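Local coordinates for protein 4-hydroxybutyrate CoA-transferase (PDB 3D3U) that probably transfers coenzyme A from an acyl-CoA such as acetyl-CoA to a carboxylate such as 4-hydroxybutyrate, at residues 5-10 and 175-180; 22-27 and 50-55; 125-130 and 154-159. All coordinates share one frame; numbering follows the deposited sequence.

Contact 1: 5-10 and 175-180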
loop_
_atom_site.group_PDB
_atom_site.type_symbol
_atom_site.label_atom_id
_atom_site.label_comp_id
_atom_site.label_asym_id
_atom_site.label_seq_id
_atom_site.Cartn_x
_atom_site.Cartn_y
_atom_site.Cartn_z
ATOM N N GLU A 5 15.638 30.119 9.939
ATOM C CA GLU A 5 15.523 31.400 9.334
ATOM C C GLU A 5 15.043 31.209 7.888
ATOM O O GLU A 5 14.307 32.018 7.343
ATOM C CB GLU A 5 16.823 32.159 9.465
ATOM C CG GLU A 5 16.759 33.628 9.024
ATOM C CD GLU A 5 15.720 34.561 9.739
ATOM O OE1 GLU A 5 14.665 34.120 10.361
ATOM O OE2 GLU A 5 15.963 35.807 9.642
ATOM N N LEU A 6 15.399 30.076 7.292
ATOM C CA LEU A 6 14.752 29.618 6.050
ATOM C C LEU A 6 13.308 29.150 6.248
ATOM O O LEU A 6 12.450 29.408 5.406
ATOM C CB LEU A 6 15.504 28.446 5.452
ATOM C CG LEU A 6 15.790 28.685 4.016
ATOM C CD1 LEU A 6 16.682 29.874 4.188
ATOM C CD2 LEU A 6 16.485 27.450 3.524
ATOM N N TYR A 7 13.057 28.446 7.345
ATOM C CA TYR A 7 11.732 27.999 7.632
ATOM C C TYR A 7 10.912 29.243 7.547
ATOM O O TYR A 7 9.916 29.259 6.820
ATOM C CB TYR A 7 11.643 27.448 9.030
ATOM C CG TYR A 7 10.320 26.786 9.384
ATOM C CD1 TYR A 7 10.184 25.422 9.234
ATOM C CD2 TYR A 7 9.234 27.506 9.894
ATOM C CE1 TYR A 7 9.053 24.797 9.563
ATOM C CE2 TYR A 7 8.082 26.881 10.241
ATOM C CZ TYR A 7 7.999 25.504 10.067
ATOM O OH TYR A 7 6.854 24.730 10.336
ATOM N N ARG A 8 11.347 30.304 8.232
ATOM C CA ARG A 8 10.561 31.497 8.283
ATOM C C ARG A 8 10.438 32.049 6.879
ATOM O O ARG A 8 9.360 32.367 6.495
ATOM C CB ARG A 8 11.024 32.497 9.395
ATOM C CG ARG A 8 10.323 32.269 10.763
ATOM C CD ARG A 8 8.708 32.223 10.596
ATOM N NE ARG A 8 7.962 31.167 11.368
ATOM C CZ ARG A 8 6.589 31.056 11.513
ATOM N NH1 ARG A 8 5.764 31.933 10.903
ATOM N NH2 ARG A 8 6.061 30.052 12.271
ATOM N N GLN A 9 11.493 32.106 6.087
ATOM C CA GLN A 9 11.406 32.838 4.814
ATOM C C GLN A 9 10.522 32.157 3.694
ATOM O O GLN A 9 10.255 32.780 2.621
ATOM C CB GLN A 9 12.825 33.218 4.310
ATOM C CG GLN A 9 12.957 33.672 2.798
ATOM C CD GLN A 9 14.231 33.068 2.036
ATOM O OE1 GLN A 9 15.394 33.392 2.407
ATOM N NE2 GLN A 9 14.001 32.194 0.988
ATOM N N ARG A 10 10.055 30.906 3.925
ATOM C CA ARG A 10 9.391 30.080 2.871
ATOM C C ARG A 10 7.983 29.675 3.278
ATOM O O ARG A 10 7.262 29.009 2.523
ATOM C CB ARG A 10 10.184 28.789 2.670
ATOM C CG ARG A 10 11.265 28.756 1.519
ATOM C CD ARG A 10 12.595 28.158 1.993
ATOM N NE ARG A 10 13.364 27.460 0.995
ATOM C CZ ARG A 10 14.187 28.036 0.151
ATOM N NH1 ARG A 10 14.376 29.368 0.099
ATOM N NH2 ARG A 10 14.818 27.271 -0.693
ATOM N N THR A 175 9.903 24.539 -1.188
ATOM C CA THR A 175 9.753 25.878 -1.768
ATOM C C THR A 175 8.767 26.730 -1.011
ATOM O O THR A 175 9.000 27.913 -0.853
ATOM C CB THR A 175 9.165 25.748 -3.162
ATOM O OG1 THR A 175 9.897 24.761 -3.858
ATOM C CG2 THR A 175 9.394 26.953 -3.973
ATOM N N HIS A 176 7.616 26.147 -0.667
ATOM C CA HIS A 176 6.580 26.829 0.063
ATOM C C HIS A 176 6.168 25.887 1.195
ATOM O O HIS A 176 6.033 24.650 0.980
ATOM C CB HIS A 176 5.381 27.172 -0.831
ATOM C CG HIS A 176 5.742 27.829 -2.139
ATOM N ND1 HIS A 176 5.930 27.114 -3.313
ATOM C CD2 HIS A 176 5.909 29.136 -2.463
ATOM C CE1 HIS A 176 6.234 27.947 -4.290
ATOM N NE2 HIS A 176 6.220 29.183 -3.808
ATOM N N ILE A 177 6.023 26.438 2.407
ATOM C CA ILE A 177 5.660 25.606 3.537
ATOM C C ILE A 177 4.384 26.157 4.042
ATOM O O ILE A 177 4.278 27.348 4.259
ATOM C CB ILE A 177 6.729 25.727 4.665
ATOM C CG1 ILE A 177 7.991 25.021 4.275
ATOM C CG2 ILE A 177 6.235 25.169 6.059
ATOM C CD1 ILE A 177 9.012 25.530 5.098
ATOM N N ILE A 178 3.438 25.284 4.280
ATOM C CA ILE A 178 2.142 25.692 4.727
ATOM C C ILE A 178 2.006 25.060 6.092
ATOM O O ILE A 178 1.541 23.926 6.203
ATOM C CB ILE A 178 1.129 25.124 3.801
ATOM C CG1 ILE A 178 1.342 25.750 2.450
ATOM C CG2 ILE A 178 -0.214 25.496 4.200
ATOM C CD1 ILE A 178 0.902 24.901 1.263
ATOM N N GLU A 179 2.445 25.758 7.148
ATOM C CA GLU A 179 2.345 25.132 8.483
ATOM C C GLU A 179 0.924 24.857 8.842
ATOM O O GLU A 179 0.136 25.757 8.854
ATOM C CB GLU A 179 3.001 25.861 9.661
ATOM C CG GLU A 179 3.431 27.257 9.514
ATOM C CD GLU A 179 4.660 27.421 10.378
ATOM O OE1 GLU A 179 5.224 28.533 10.482
ATOM O OE2 GLU A 179 5.054 26.400 10.982
ATOM N N VAL A 180 0.595 23.605 9.124
ATOM C CA VAL A 180 -0.658 23.366 9.721
ATOM C C VAL A 180 -0.684 22.388 10.817
ATOM O O VAL A 180 0.319 21.817 11.230
ATOM C CB VAL A 180 -1.743 23.059 8.688
ATOM C CG1 VAL A 180 -2.255 24.451 8.096
ATOM C CG2 VAL A 180 -1.317 22.033 7.617
#

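Contact 2: 22-27 and 50-55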
loop_
_atom_site.group_PDB
_atom_site.type_symbol
_atom_site.label_atom_id
_atom_site.label_comp_id
_atom_site.label_asym_id
_atom_site.label_seq_id
_atom_site.Cartn_x
_atom_site.Cartn_y
_atom_site.Cartn_z
ATOM N N LEU A 22 1.211 27.527 -9.018
ATOM C CA LEU A 22 0.466 26.801 -10.010
ATOM C C LEU A 22 0.260 27.534 -11.259
ATOM O O LEU A 22 -0.887 27.929 -11.602
ATOM C CB LEU A 22 -0.879 26.368 -9.485
ATOM C CG LEU A 22 -0.797 25.257 -8.440
ATOM C CD1 LEU A 22 -2.070 24.515 -8.295
ATOM C CD2 LEU A 22 0.310 24.287 -8.835
ATOM N N LYS A 23 1.352 27.708 -11.984
ATOM C CA LYS A 23 1.292 28.431 -13.253
ATOM C C LYS A 23 0.337 27.687 -14.238
ATOM O O LYS A 23 0.240 26.457 -14.201
ATOM C CB LYS A 23 2.740 28.667 -13.810
ATOM C CG LYS A 23 3.547 29.613 -12.945
ATOM C CD LYS A 23 2.512 30.668 -12.375
ATOM C CE LYS A 23 3.076 31.810 -11.370
ATOM N NZ LYS A 23 4.492 32.338 -11.749
ATOM N N PRO A 24 -0.381 28.428 -15.096
ATOM C CA PRO A 24 -1.129 27.814 -16.202
ATOM C C PRO A 24 -0.372 26.644 -16.896
ATOM O O PRO A 24 0.843 26.635 -17.051
ATOM C CB PRO A 24 -1.327 28.978 -17.167
ATOM C CG PRO A 24 -1.210 30.183 -16.410
ATOM C CD PRO A 24 -0.577 29.895 -15.081
ATOM N N GLY A 25 -1.125 25.635 -17.295
ATOM C CA GLY A 25 -0.512 24.446 -17.816
ATOM C C GLY A 25 0.403 23.636 -16.898
ATOM O O GLY A 25 1.005 22.735 -17.395
ATOM N N THR A 26 0.559 23.897 -15.599
ATOM C CA THR A 26 1.471 23.023 -14.780
ATOM C C THR A 26 0.859 21.652 -14.510
ATOM O O THR A 26 -0.337 21.561 -14.452
ATOM C CB THR A 26 1.865 23.688 -13.454
ATOM O OG1 THR A 26 0.791 24.527 -13.099
ATOM C CG2 THR A 26 3.003 24.761 -13.649
ATOM N N LYS A 27 1.660 20.595 -14.376
ATOM C CA LYS A 27 1.221 19.334 -13.821
ATOM C C LYS A 27 1.705 19.124 -12.400
ATOM O O LYS A 27 2.848 19.417 -12.099
ATOM C CB LYS A 27 1.875 18.255 -14.612
ATOM C CG LYS A 27 1.668 18.479 -16.048
ATOM C CD LYS A 27 2.871 18.061 -16.857
ATOM C CE LYS A 27 2.417 17.316 -18.134
ATOM N NZ LYS A 27 1.360 18.030 -18.917
ATOM N N LYS A 50 -8.696 31.376 -10.733
ATOM C CA LYS A 50 -7.401 31.719 -11.274
ATOM C C LYS A 50 -6.617 30.576 -11.897
ATOM O O LYS A 50 -5.709 30.863 -12.683
ATOM C CB LYS A 50 -6.462 32.262 -10.240
ATOM C CG LYS A 50 -7.042 33.212 -9.391
ATOM C CD LYS A 50 -5.976 33.756 -8.411
ATOM C CE LYS A 50 -6.569 34.775 -7.412
ATOM N NZ LYS A 50 -7.573 35.636 -8.131
ATOM N N LEU A 51 -6.853 29.314 -11.526
ATOM C CA LEU A 51 -6.053 28.287 -12.171
ATOM C C LEU A 51 -6.492 27.961 -13.647
ATOM O O LEU A 51 -7.715 27.905 -13.983
ATOM C CB LEU A 51 -6.011 27.011 -11.348
ATOM C CG LEU A 51 -5.718 26.904 -9.860
ATOM C CD1 LEU A 51 -4.551 27.759 -9.507
ATOM C CD2 LEU A 51 -6.942 27.379 -9.235
ATOM N N GLU A 52 -5.488 27.737 -14.499
ATOM C CA GLU A 52 -5.722 27.420 -15.899
ATOM C C GLU A 52 -5.499 25.945 -16.198
ATOM O O GLU A 52 -6.380 25.196 -15.884
ATOM C CB GLU A 52 -4.879 28.270 -16.802
ATOM C CG GLU A 52 -5.395 29.670 -16.994
ATOM C CD GLU A 52 -6.360 29.697 -18.144
ATOM O OE1 GLU A 52 -5.871 29.604 -19.311
ATOM O OE2 GLU A 52 -7.607 29.792 -17.874
ATOM N N ASN A 53 -4.411 25.469 -16.788
ATOM C CA ASN A 53 -4.540 24.061 -17.260
ATOM C C ASN A 53 -3.848 23.080 -16.353
ATOM O O ASN A 53 -2.821 22.499 -16.726
ATOM C CB ASN A 53 -4.076 23.810 -18.703
ATOM C CG ASN A 53 -4.863 24.607 -19.698
ATOM O OD1 ASN A 53 -6.087 24.539 -19.663
ATOM N ND2 ASN A 53 -4.182 25.426 -20.564
ATOM N N ILE A 54 -4.378 22.884 -15.163
ATOM C CA ILE A 54 -3.581 22.198 -14.237
ATOM C C ILE A 54 -3.946 20.722 -14.291
ATOM O O ILE A 54 -5.113 20.378 -14.211
ATOM C CB ILE A 54 -3.800 22.801 -12.871
ATOM C CG1 ILE A 54 -3.972 24.318 -12.987
ATOM C CG2 ILE A 54 -2.728 22.353 -11.952
ATOM C CD1 ILE A 54 -2.687 24.995 -13.172
ATOM N N THR A 55 -2.960 19.852 -14.421
ATOM C CA THR A 55 -3.201 18.430 -14.374
ATOM C C THR A 55 -2.788 17.918 -13.033
ATOM O O THR A 55 -1.665 18.210 -12.616
ATOM C CB THR A 55 -2.269 17.736 -15.355
ATOM O OG1 THR A 55 -2.563 18.218 -16.635
ATOM C CG2 THR A 55 -2.630 16.303 -15.519
HETATM O O HOH W 1 -3.326 28.900 -13.872
#

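Contact 3: 125-130 and 154-159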
loop_
_atom_site.group_PDB
_atom_site.type_symbol
_atom_site.label_atom_id
_atom_site.label_comp_id
_atom_site.label_asym_id
_atom_site.label_seq_id
_atom_site.Cartn_x
_atom_site.Cartn_y
_atom_site.Cartn_z
ATOM N N SER A 125 5.868 16.053 8.219
ATOM C CA SER A 125 5.806 16.294 9.666
ATOM C C SER A 125 6.719 17.455 10.119
ATOM O O SER A 125 7.549 17.987 9.340
ATOM C CB SER A 125 6.386 15.109 10.352
ATOM O OG SER A 125 7.770 15.397 10.615
ATOM N N THR A 126 6.630 17.823 11.410
ATOM C CA THR A 126 7.531 18.872 11.890
ATOM C C THR A 126 8.992 18.393 11.860
ATOM O O THR A 126 9.284 17.279 12.311
ATOM C CB THR A 126 7.157 19.347 13.267
ATOM O OG1 THR A 126 6.699 18.257 14.076
ATOM C CG2 THR A 126 5.944 20.247 13.177
ATOM N N PRO A 127 9.894 19.246 11.348
ATOM C CA PRO A 127 11.332 18.940 11.241
ATOM C C PRO A 127 11.944 18.885 12.579
ATOM O O PRO A 127 11.365 19.325 13.559
ATOM C CB PRO A 127 11.939 20.161 10.563
ATOM C CG PRO A 127 10.996 21.296 10.848
ATOM C CD PRO A 127 9.589 20.631 10.941
ATOM N N ASN A 128 13.135 18.324 12.604
ATOM C CA ASN A 128 13.723 17.844 13.839
ATOM C C ASN A 128 14.872 18.819 14.029
ATOM O O ASN A 128 14.948 19.811 13.322
ATOM C CB ASN A 128 14.217 16.411 13.658
ATOM C CG ASN A 128 15.463 16.354 12.809
ATOM O OD1 ASN A 128 16.175 17.338 12.701
ATOM N ND2 ASN A 128 15.744 15.218 12.225
ATOM N N GLU A 129 15.783 18.508 14.949
ATOM C CA GLU A 129 16.763 19.504 15.413
ATOM C C GLU A 129 17.735 19.952 14.287
ATOM O O GLU A 129 18.386 21.017 14.395
ATOM C CB GLU A 129 17.517 18.929 16.593
ATOM C CG GLU A 129 18.255 19.940 17.406
ATOM C CD GLU A 129 19.172 19.262 18.409
ATOM O OE1 GLU A 129 19.932 19.999 19.135
ATOM O OE2 GLU A 129 19.146 17.987 18.460
ATOM N N GLU A 130 17.836 19.122 13.226
ATOM C CA GLU A 130 18.684 19.391 12.046
ATOM C C GLU A 130 17.913 19.897 10.835
ATOM O O GLU A 130 18.448 19.898 9.752
ATOM C CB GLU A 130 19.489 18.160 11.644
ATOM C CG GLU A 130 20.418 17.705 12.755
ATOM C CD GLU A 130 19.772 16.634 13.642
ATOM O OE1 GLU A 130 20.311 15.484 13.624
ATOM O OE2 GLU A 130 18.707 16.907 14.327
ATOM N N ALA A 154 5.101 21.686 0.718
ATOM C CA ALA A 154 4.892 20.715 1.758
ATOM C C ALA A 154 3.968 21.297 2.829
ATOM O O ALA A 154 4.259 22.397 3.307
ATOM C CB ALA A 154 6.152 20.398 2.372
ATOM N N GLU A 155 2.907 20.592 3.237
ATOM C CA GLU A 155 2.114 21.092 4.296
ATOM C C GLU A 155 2.808 20.559 5.470
ATOM O O GLU A 155 2.967 19.382 5.632
ATOM C CB GLU A 155 0.718 20.484 4.275
ATOM C CG GLU A 155 -0.217 20.889 3.139
ATOM C CD GLU A 155 -1.607 20.126 3.126
ATOM O OE1 GLU A 155 -2.349 20.257 2.068
ATOM O OE2 GLU A 155 -2.038 19.423 4.130
ATOM N N VAL A 156 3.248 21.425 6.339
ATOM C CA VAL A 156 3.926 20.967 7.573
ATOM C C VAL A 156 2.959 20.632 8.744
ATOM O O VAL A 156 2.328 21.500 9.344
ATOM C CB VAL A 156 5.050 21.918 7.964
ATOM C CG1 VAL A 156 5.630 21.510 9.347
ATOM C CG2 VAL A 156 6.090 21.903 6.846
ATOM N N ASN A 157 2.819 19.352 9.034
ATOM C CA ASN A 157 1.779 19.029 9.904
ATOM C C ASN A 157 2.292 18.636 11.287
ATOM O O ASN A 157 3.118 17.679 11.476
ATOM C CB ASN A 157 0.880 18.016 9.280
ATOM C CG ASN A 157 -0.444 17.931 9.981
ATOM O OD1 ASN A 157 -0.592 18.418 11.133
ATOM N ND2 ASN A 157 -1.415 17.268 9.340
ATOM N N LYS A 158 1.842 19.459 12.251
ATOM C CA LYS A 158 2.145 19.252 13.682
ATOM C C LYS A 158 1.592 17.907 14.172
ATOM O O LYS A 158 2.133 17.340 15.095
ATOM C CB LYS A 158 1.766 20.464 14.579
ATOM C CG LYS A 158 2.919 21.513 14.516
ATOM C CD LYS A 158 2.977 22.664 15.581
ATOM C CE LYS A 158 4.058 23.773 15.204
ATOM N NZ LYS A 158 4.223 23.911 13.673
ATOM N N GLN A 159 0.566 17.383 13.483
ATOM C CA GLN A 159 0.010 16.076 13.772
ATOM C C GLN A 159 0.686 14.904 12.994
ATOM O O GLN A 159 0.544 13.731 13.414
ATOM C CB GLN A 159 -1.481 16.075 13.441
ATOM C CG GLN A 159 -2.410 15.623 14.542
ATOM C CD GLN A 159 -3.061 16.824 15.108
ATOM O OE1 GLN A 159 -4.290 16.865 15.375
ATOM N NE2 GLN A 159 -2.244 17.888 15.239
#

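Contact 1: 5-10 and 175-180
The carboxylate of E179 divides its two oxygens between Y7 and R8, neighbours on the helix, and so carries the polar half of this contact. Y7 donates its phenol to the first: OH lies 2.5 Å from E179 OE2. That oxygen sits at the ring edge, in the ring plane, while the hydroxyl comes from above the carboxylate plane, the two planes being 61° apart. With CG anti to the backbone N (chi1 -173°), the ring reaches from the helix to the E179 carboxylate. R8 forms a salt bridge to the second oxygen, NH2 to OE1 of E179 at 2.5 Å. Here OE1 sits over one face of the guanidinium, and the two side chains cross at about a right angle rather than pairing edge to edge. The guanidinium would favour the ionised carboxylate; K158 adds a long, weak ion pair to OE2. Backbone bonding is concentrated at the end of the segment, where R10 O accepts from I177 N at 2.9 Å; a CA-H...O contact from H176 CA reaches the same oxygen at 3.4 Å. Beside it, R10 CG is in van der Waals contact with T175 O at 3.4 Å. T175 OG1 itself is bonded to V152 N. Apolar contact is slight: I177 points its side chain at the helix, and its CD1 approaches Y7 CD1 obliquely at 4.3 Å. Helix 4-10 crosses strand 176-180 almost perpendicularly, with local axes 7.8 Å apart and 89° between their directions. On its other edge the strand pairs with 151-157, and I178 faces helix 14-21. This is an N-terminal helix fastened across an edge strand of the parallel, Rossmann-like sheet of the N-terminal domain.

Contact 2: 22-27 and 50-55
L22 and L51 meet where the chain leaves its helix, with L22 CB against L51 CD1 at 3.9 Å. Further out, L22 CD1 approaches I54 CG2 at 4.3 Å, so one leucine packs against both buried side chains of the other segment. With CG1 beside the backbone N (chi1 -37°), I54 carries CD1 toward the T26 side chain, 3.5 Å from an OG1 whose modelled place is doubtful, while I54 CG2 lies 3.5 Å from T26 O. The side chains of T26 and I54 run side by side in the same direction. On the exposed flank P24 meets E52 obliquely, CB to CB at 3.6 Å, before the glutamate bends away at chi2. Its neighbour N53 lays CB beside G25 CA, at the tip of the type II turn from K23 to T26. K27 and T55 point the same way, CG to CB at 4.1 Å. Their parallel pairing begins with T55 N donating to T26 O at 3.1 Å, in the carbonyl plane. A water accepts from E52 N and reaches L22 O and K50 O weakly. The contact lies between helix 14-21, whose V18 touches L51, and the start of strands 27-30 and 54-57, with strand 76-79 beyond I54.

Contact 3: 125-130 and 154-159
T126 lays its methyl CG2 across the aliphatic chain of K158, 3.5 Å from CG, the two side chains crossing at about a right angle. The same methyl is 4.0 Å from CG1 of V156, so it is bordered by two side chains of the other segment. A chi1 of 37° puts T126 OG1 between backbone N and carbonyl carbon, which turns CG2 to the partner. V156 CG1 has a second, looser apolar neighbour in P127 CD at 4.4 Å, and the backbone oxygen S125 O lies beside this methyl at 4.0 Å. Between the backbones the link is a CA-H...O contact, S125 CA to N157 O at 3.5 Å; no conventional hydrogen bond joins the segments, which part here as the sheet ends. Each has its own local polar bonds instead. S125 OG donates to T126 O at 3.0 Å from well above the carbonyl plane, and N157 OD1 accepts from Q159 N at 2.8 Å in an Asx turn that bends the chain away just past the strand. The amide nitrogen of N157 bonds to E182 O, tying the turn to the chain just after strand 176-180, the neighbour of 151-157 in the sheet. Strands 119-125 and 151-157 thus end side by side, and the loops spread from the C-terminal ends of two adjacent inner strands, as in the parallel sheet of a Rossmann-like alpha/beta fold.

From the N terminus, helix 4-10 opens the longest loop, closed only when strand 176-180 arrives at contact 1; the other two contacts are both nested inside it. Contact 2 closes first, joining the loop before strand 27-30 to the start of 54-57. Contact 3 follows in series, joining the ends of 119-125 and 151-157. All three reach one six-stranded parallel sheet. Contacts 1 and 3 adjoin directly, since 151-157 and 176-180 are neighbouring strands: V180 N probably bonds to V156 O at 2.7 Å, and I177 packs on V156. Contact 2 stands apart, its centre about 22 Å from that of contact 1 and about 27 Å from that of contact 3.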